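Local coordinates for spindle pole body-associated protein VIK1 (Saccharomyces cerevisiae, PDB 2O0A) that recruits the minus-end-directed motor KAR3 to microtubules and helps organise them, using a kinesin-like motor homology domain that lacks a nucleotide-binding site, at residues A[25-30]-A[261-266]; A[41-46]-A[62-67]. All coordinates share one frame; numbering follows the deposited sequence.

Interaction 1: A[25-30]-A[261-266]; sequences TMRCYA and DTKSFF
The rings of Tyr29 and Phe265 lie almost parallel, 8° apart, in an offset stack with centroids 4.4 Å from each other. Phe265 CZ sits over one face of the tyrosine, displaced toward its rim, and comes within 3.3 Å of Tyr29 CD2; at the tyrosine's edge lie Phe266 O and, from its own strand, Arg27 CB. The Phe266 ring is met edge-on instead: Met26 SD approaches CE2 of Phe266 at 3.7 Å, a Met-aromatic contact near the ring plane, with Arg27 O at the same rim. Met26 gets there because CG stands anti to the backbone N (chi1 175°) and the chain then bends twice. Were Tyr29 an alanine, the Phe265 ring would probably lose its stacking partner on that face and be held there by less.

Two backbone bonds of a parallel sheet fix this register: Phe266 N donates to Arg27 O at 2.9 Å, and Tyr29 N to Phe266 O at 2.9 Å. Beside Arg27 and Ser264 a water bridges the two segments, accepting from Arg27 N and NH1 and donating to Ser264 O, 2.7 Å away; it lies at the guanidinium edge, in plane. Arg27 and Lys263 come close to each other, and both form salt bridges with Glu21, whose carboxylate should offset their charges.

The contact lies in the central sheet of the kinesin motor fold, with strand 265-270 paired on its other side to strand 94-99. Helix 72-89 packs against the face bearing Arg27 and Phe265, its Tyr80 and Tyr83 meeting the Phe265 ring, while helix 276-289 places Val286 against Met26, Cys28 and Phe266 on the other.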
# COMPACT_ATOMS: atom_id res chain seq x y z
N THR A 25 -6.23 -7.78 13.60
CA THR A 25 -6.92 -7.73 12.33
C THR A 25 -5.95 -7.40 11.19
O THR A 25 -5.05 -6.58 11.37
CB THR A 25 -8.03 -6.64 12.35
OG1 THR A 25 -8.73 -6.68 13.60
CG2 THR A 25 -9.01 -6.88 11.22
N MET A 26 -6.15 -8.04 10.04
CA MET A 26 -5.37 -7.71 8.85
C MET A 26 -5.99 -6.48 8.19
O MET A 26 -7.16 -6.48 7.80
CB MET A 26 -5.35 -8.90 7.87
CG MET A 26 -4.66 -8.59 6.56
SD MET A 26 -2.93 -8.11 6.79
CE MET A 26 -2.21 -9.67 7.26
N ARG A 27 -5.19 -5.41 8.08
CA ARG A 27 -5.68 -4.13 7.56
C ARG A 27 -6.04 -4.23 6.09
O ARG A 27 -5.24 -4.68 5.26
CB ARG A 27 -4.61 -3.05 7.75
CG ARG A 27 -4.51 -2.54 9.16
CD ARG A 27 -3.27 -1.68 9.34
NE ARG A 27 -3.20 -1.19 10.72
CZ ARG A 27 -2.71 -1.89 11.74
NH1 ARG A 27 -2.26 -3.13 11.56
NH2 ARG A 27 -2.68 -1.36 12.95
N CYS A 28 -7.27 -3.82 5.78
CA CYS A 28 -7.78 -3.81 4.40
C CYS A 28 -8.74 -2.64 4.25
O CYS A 28 -9.79 -2.57 4.90
CB CYS A 28 -8.44 -5.14 4.06
SG CYS A 28 -8.90 -5.30 2.32
N TYR A 29 -8.33 -1.68 3.42
CA TYR A 29 -9.06 -0.44 3.23
C TYR A 29 -9.51 -0.33 1.80
O TYR A 29 -8.78 -0.73 0.91
CB TYR A 29 -8.13 0.72 3.55
CG TYR A 29 -7.86 0.87 5.04
CD1 TYR A 29 -8.47 1.89 5.74
CD2 TYR A 29 -7.00 -0.01 5.73
CE1 TYR A 29 -8.24 2.06 7.11
CE2 TYR A 29 -6.77 0.15 7.09
CZ TYR A 29 -7.39 1.18 7.76
OH TYR A 29 -7.16 1.35 9.12
N ALA A 30 -10.71 0.20 1.58
CA ALA A 30 -11.19 0.46 0.22
C ALA A 30 -11.13 1.95 -0.05
O ALA A 30 -11.63 2.75 0.75
CB ALA A 30 -12.64 -0.04 0.07
N ASP A 261 6.17 -11.67 7.50
CA ASP A 261 7.29 -11.12 8.28
C ASP A 261 7.31 -9.60 8.45
O ASP A 261 8.23 -9.07 9.09
CB ASP A 261 8.62 -11.59 7.67
CG ASP A 261 8.80 -13.11 7.75
OD1 ASP A 261 7.98 -13.79 8.39
OD2 ASP A 261 9.77 -13.61 7.16
N THR A 262 6.32 -8.91 7.88
CA THR A 262 6.19 -7.46 8.06
C THR A 262 4.75 -7.13 8.42
O THR A 262 3.85 -7.97 8.21
CB THR A 262 6.65 -6.63 6.80
OG1 THR A 262 5.74 -6.84 5.71
CG2 THR A 262 8.03 -7.04 6.33
N LYS A 263 4.52 -5.95 8.98
CA LYS A 263 3.18 -5.45 9.22
C LYS A 263 2.60 -5.05 7.87
O LYS A 263 3.29 -4.43 7.08
CB LYS A 263 3.17 -4.23 10.13
CG LYS A 263 3.69 -4.46 11.54
CD LYS A 263 2.69 -5.23 12.37
CE LYS A 263 1.58 -4.35 12.91
NZ LYS A 263 0.62 -5.15 13.74
N SER A 264 1.34 -5.40 7.64
CA SER A 264 0.68 -5.15 6.34
C SER A 264 -0.48 -4.16 6.38
O SER A 264 -1.21 -4.02 7.36
CB SER A 264 0.17 -6.46 5.71
OG SER A 264 1.21 -7.39 5.47
N PHE A 265 -0.67 -3.50 5.24
CA PHE A 265 -1.81 -2.62 5.04
C PHE A 265 -2.24 -2.82 3.60
O PHE A 265 -1.52 -2.41 2.68
CB PHE A 265 -1.35 -1.17 5.27
CG PHE A 265 -2.44 -0.11 5.26
CD1 PHE A 265 -2.65 0.68 6.40
CD2 PHE A 265 -3.19 0.17 4.10
CE1 PHE A 265 -3.61 1.70 6.42
CE2 PHE A 265 -4.17 1.18 4.12
CZ PHE A 265 -4.37 1.96 5.28
N PHE A 266 -3.39 -3.46 3.39
CA PHE A 266 -3.90 -3.64 2.02
C PHE A 266 -4.80 -2.47 1.66
O PHE A 266 -5.68 -2.09 2.42
CB PHE A 266 -4.66 -4.96 1.89
CG PHE A 266 -3.76 -6.17 1.89
CD1 PHE A 266 -3.35 -6.73 0.68
CD2 PHE A 266 -3.31 -6.73 3.09
CE1 PHE A 266 -2.51 -7.87 0.68
CE2 PHE A 266 -2.47 -7.87 3.08
CZ PHE A 266 -2.08 -8.42 1.88
O HOH W 1 -2.52 -5.20 9.39

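Interaction 2: A[41-46]-A[62-67]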
# COMPACT_ATOMS: atom_id res chain seq x y z
N LEU A 41 -24.22 -0.51 -6.19
CA LEU A 41 -23.29 -0.69 -5.08
C LEU A 41 -23.65 0.32 -3.99
O LEU A 41 -23.82 1.50 -4.29
CB LEU A 41 -21.84 -0.51 -5.53
CG LEU A 41 -21.07 -1.78 -5.94
CD1 LEU A 41 -19.62 -1.38 -6.26
CD2 LEU A 41 -21.11 -2.85 -4.87
N LEU A 42 -23.78 -0.16 -2.76
CA LEU A 42 -24.13 0.70 -1.63
C LEU A 42 -22.91 0.92 -0.77
O LEU A 42 -22.19 -0.03 -0.44
CB LEU A 42 -25.27 0.10 -0.80
CG LEU A 42 -26.69 0.02 -1.38
CD1 LEU A 42 -27.03 1.17 -2.33
CD2 LEU A 42 -26.93 -1.32 -2.05
N PHE A 43 -22.66 2.18 -0.41
CA PHE A 43 -21.49 2.53 0.39
C PHE A 43 -21.89 3.06 1.74
O PHE A 43 -22.62 4.05 1.83
CB PHE A 43 -20.65 3.59 -0.32
CG PHE A 43 -20.18 3.17 -1.66
CD1 PHE A 43 -18.96 2.53 -1.81
CD2 PHE A 43 -20.96 3.40 -2.79
CE1 PHE A 43 -18.52 2.11 -3.06
CE2 PHE A 43 -20.53 2.98 -4.04
CZ PHE A 43 -19.31 2.36 -4.18
N ASP A 44 -21.38 2.41 2.77
CA ASP A 44 -21.53 2.87 4.15
C ASP A 44 -20.17 3.38 4.64
O ASP A 44 -19.34 2.61 5.12
CB ASP A 44 -22.07 1.73 5.02
CG ASP A 44 -22.36 2.17 6.46
OD1 ASP A 44 -21.85 3.25 6.88
OD2 ASP A 44 -23.09 1.45 7.17
N TYR A 45 -19.98 4.69 4.53
CA TYR A 45 -18.69 5.31 4.85
C TYR A 45 -18.45 5.42 6.36
O TYR A 45 -17.32 5.58 6.81
CB TYR A 45 -18.58 6.68 4.18
CG TYR A 45 -18.54 6.65 2.66
CD1 TYR A 45 -17.42 6.17 1.99
CD2 TYR A 45 -19.61 7.11 1.90
CE1 TYR A 45 -17.36 6.14 0.59
CE2 TYR A 45 -19.56 7.09 0.48
CZ TYR A 45 -18.44 6.59 -0.16
OH TYR A 45 -18.34 6.58 -1.53
N GLU A 46 -19.53 5.35 7.15
CA GLU A 46 -19.39 5.37 8.61
C GLU A 46 -18.96 4.01 9.17
O GLU A 46 -18.14 3.95 10.09
CB GLU A 46 -20.70 5.81 9.29
CG GLU A 46 -20.84 7.31 9.49
CD GLU A 46 -19.97 7.85 10.61
OE1 GLU A 46 -19.09 8.69 10.33
OE2 GLU A 46 -20.17 7.44 11.77
N ASN A 62 -11.73 -2.09 6.99
CA ASN A 62 -11.45 -1.28 8.16
C ASN A 62 -12.03 0.13 8.00
O ASN A 62 -12.57 0.71 8.95
CB ASN A 62 -9.95 -1.27 8.46
CG ASN A 62 -9.42 -2.65 8.79
OD1 ASN A 62 -8.68 -3.23 8.02
ND2 ASN A 62 -9.87 -3.21 9.91
N ARG A 63 -11.95 0.66 6.78
CA ARG A 63 -12.60 1.91 6.43
C ARG A 63 -12.79 1.94 4.92
O ARG A 63 -11.95 1.42 4.17
CB ARG A 63 -11.77 3.10 6.92
CG ARG A 63 -12.36 4.46 6.61
CD ARG A 63 -11.87 5.53 7.56
NE ARG A 63 -12.41 5.42 8.92
CZ ARG A 63 -13.63 5.82 9.29
NH1 ARG A 63 -14.47 6.35 8.40
NH2 ARG A 63 -14.01 5.70 10.56
N VAL A 64 -13.89 2.54 4.48
CA VAL A 64 -14.19 2.84 3.08
C VAL A 64 -14.01 4.34 2.90
O VAL A 64 -14.66 5.16 3.56
CB VAL A 64 -15.61 2.38 2.68
CG1 VAL A 64 -15.97 2.88 1.28
CG2 VAL A 64 -15.67 0.87 2.75
N ILE A 65 -13.08 4.70 2.03
CA ILE A 65 -12.62 6.06 1.89
C ILE A 65 -13.05 6.63 0.55
O ILE A 65 -12.66 6.11 -0.49
CB ILE A 65 -11.06 6.11 2.00
CG1 ILE A 65 -10.60 5.57 3.35
CG2 ILE A 65 -10.54 7.51 1.77
CD1 ILE A 65 -9.12 5.15 3.37
N PRO A 66 -13.83 7.72 0.55
CA PRO A 66 -14.28 8.30 -0.72
C PRO A 66 -13.25 9.23 -1.35
O PRO A 66 -12.91 10.27 -0.79
CB PRO A 66 -15.55 9.07 -0.32
CG PRO A 66 -15.30 9.46 1.11
CD PRO A 66 -14.35 8.46 1.72
N HIS A 67 -12.77 8.86 -2.54
CA HIS A 67 -11.79 9.65 -3.27
C HIS A 67 -12.27 11.07 -3.65
O HIS A 67 -11.47 11.98 -3.74
CB HIS A 67 -11.32 8.89 -4.51
CG HIS A 67 -10.12 9.49 -5.18
ND1 HIS A 67 -8.84 9.00 -4.98
CD2 HIS A 67 -10.00 10.51 -6.06
CE1 HIS A 67 -7.99 9.72 -5.69
NE2 HIS A 67 -8.66 10.64 -6.35
O HOH W 2 -15.76 3.47 6.59
O HOH W 3 -16.72 7.64 10.14
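Arg63 and Tyr45 begin the seam between two sheets of this kinesin-like motor domain: strand 63-66 belongs to the central sheet, strand 41-44 to the small three-stranded antiparallel sheet beside it. The Arg63 side chain extends to the residues just after strand 41-44, and its NH1 donates to a water that in turn donates to Glu46 OE1 at 2.6 Å, spanning opposite charges too far apart to touch directly. The NE of the same guanidinium is held by a salt bridge to Glu16, on helix 4-23.

At Val64 a second water joins the backbones, accepting from Val64 N at 3.0 Å and donating to Tyr45 O at 2.6 Å. The side chain of Val64 points into the seam. With Val64 CG1 anti to the backbone N (chi1 172°), this methyl lies 3.6 Å from Tyr45 CE1 and also reaches the edge of the Phe43 ring. Val64 O lies at the rim of the tyrosine, near its plane. Ile65 turns its side chain the other way, onto Phe75 and Glu79 of helix 72-89.

Pro66 comes back to the seam and completes a sandwich. The tyrosine hydroxyl is hydrogen-bonded to Glu34, while its ring is packed on both faces: Phe43 CB lies 3.6 Å above one, and over the other Pro66 CG makes a CH-pi contact, 4.3 Å from the Tyr45 ring centroid.

Overall arrangement
From the N terminus, helix 4-23 leads into strand 27-32, whose start lies in segment 25-30 of interaction 1. The chain then leaves the central sheet for the small antiparallel sheet of strands 41-44, 49-52 and 58-60, and interaction 2 closes this short excursion on its return at 63-66. Interaction 1 is closed only much later, by 261-266, so the small loop lies wholly within the large one and the two do not cross. With centres about 17 Å apart, they meet through strand 27-32, which pairs with 63-66 as well as 265-270: Cys28 N lies 2.7 Å from Asn62 OD1, a probable hydrogen bond. Together they tie the peripheral sheet to the domain core.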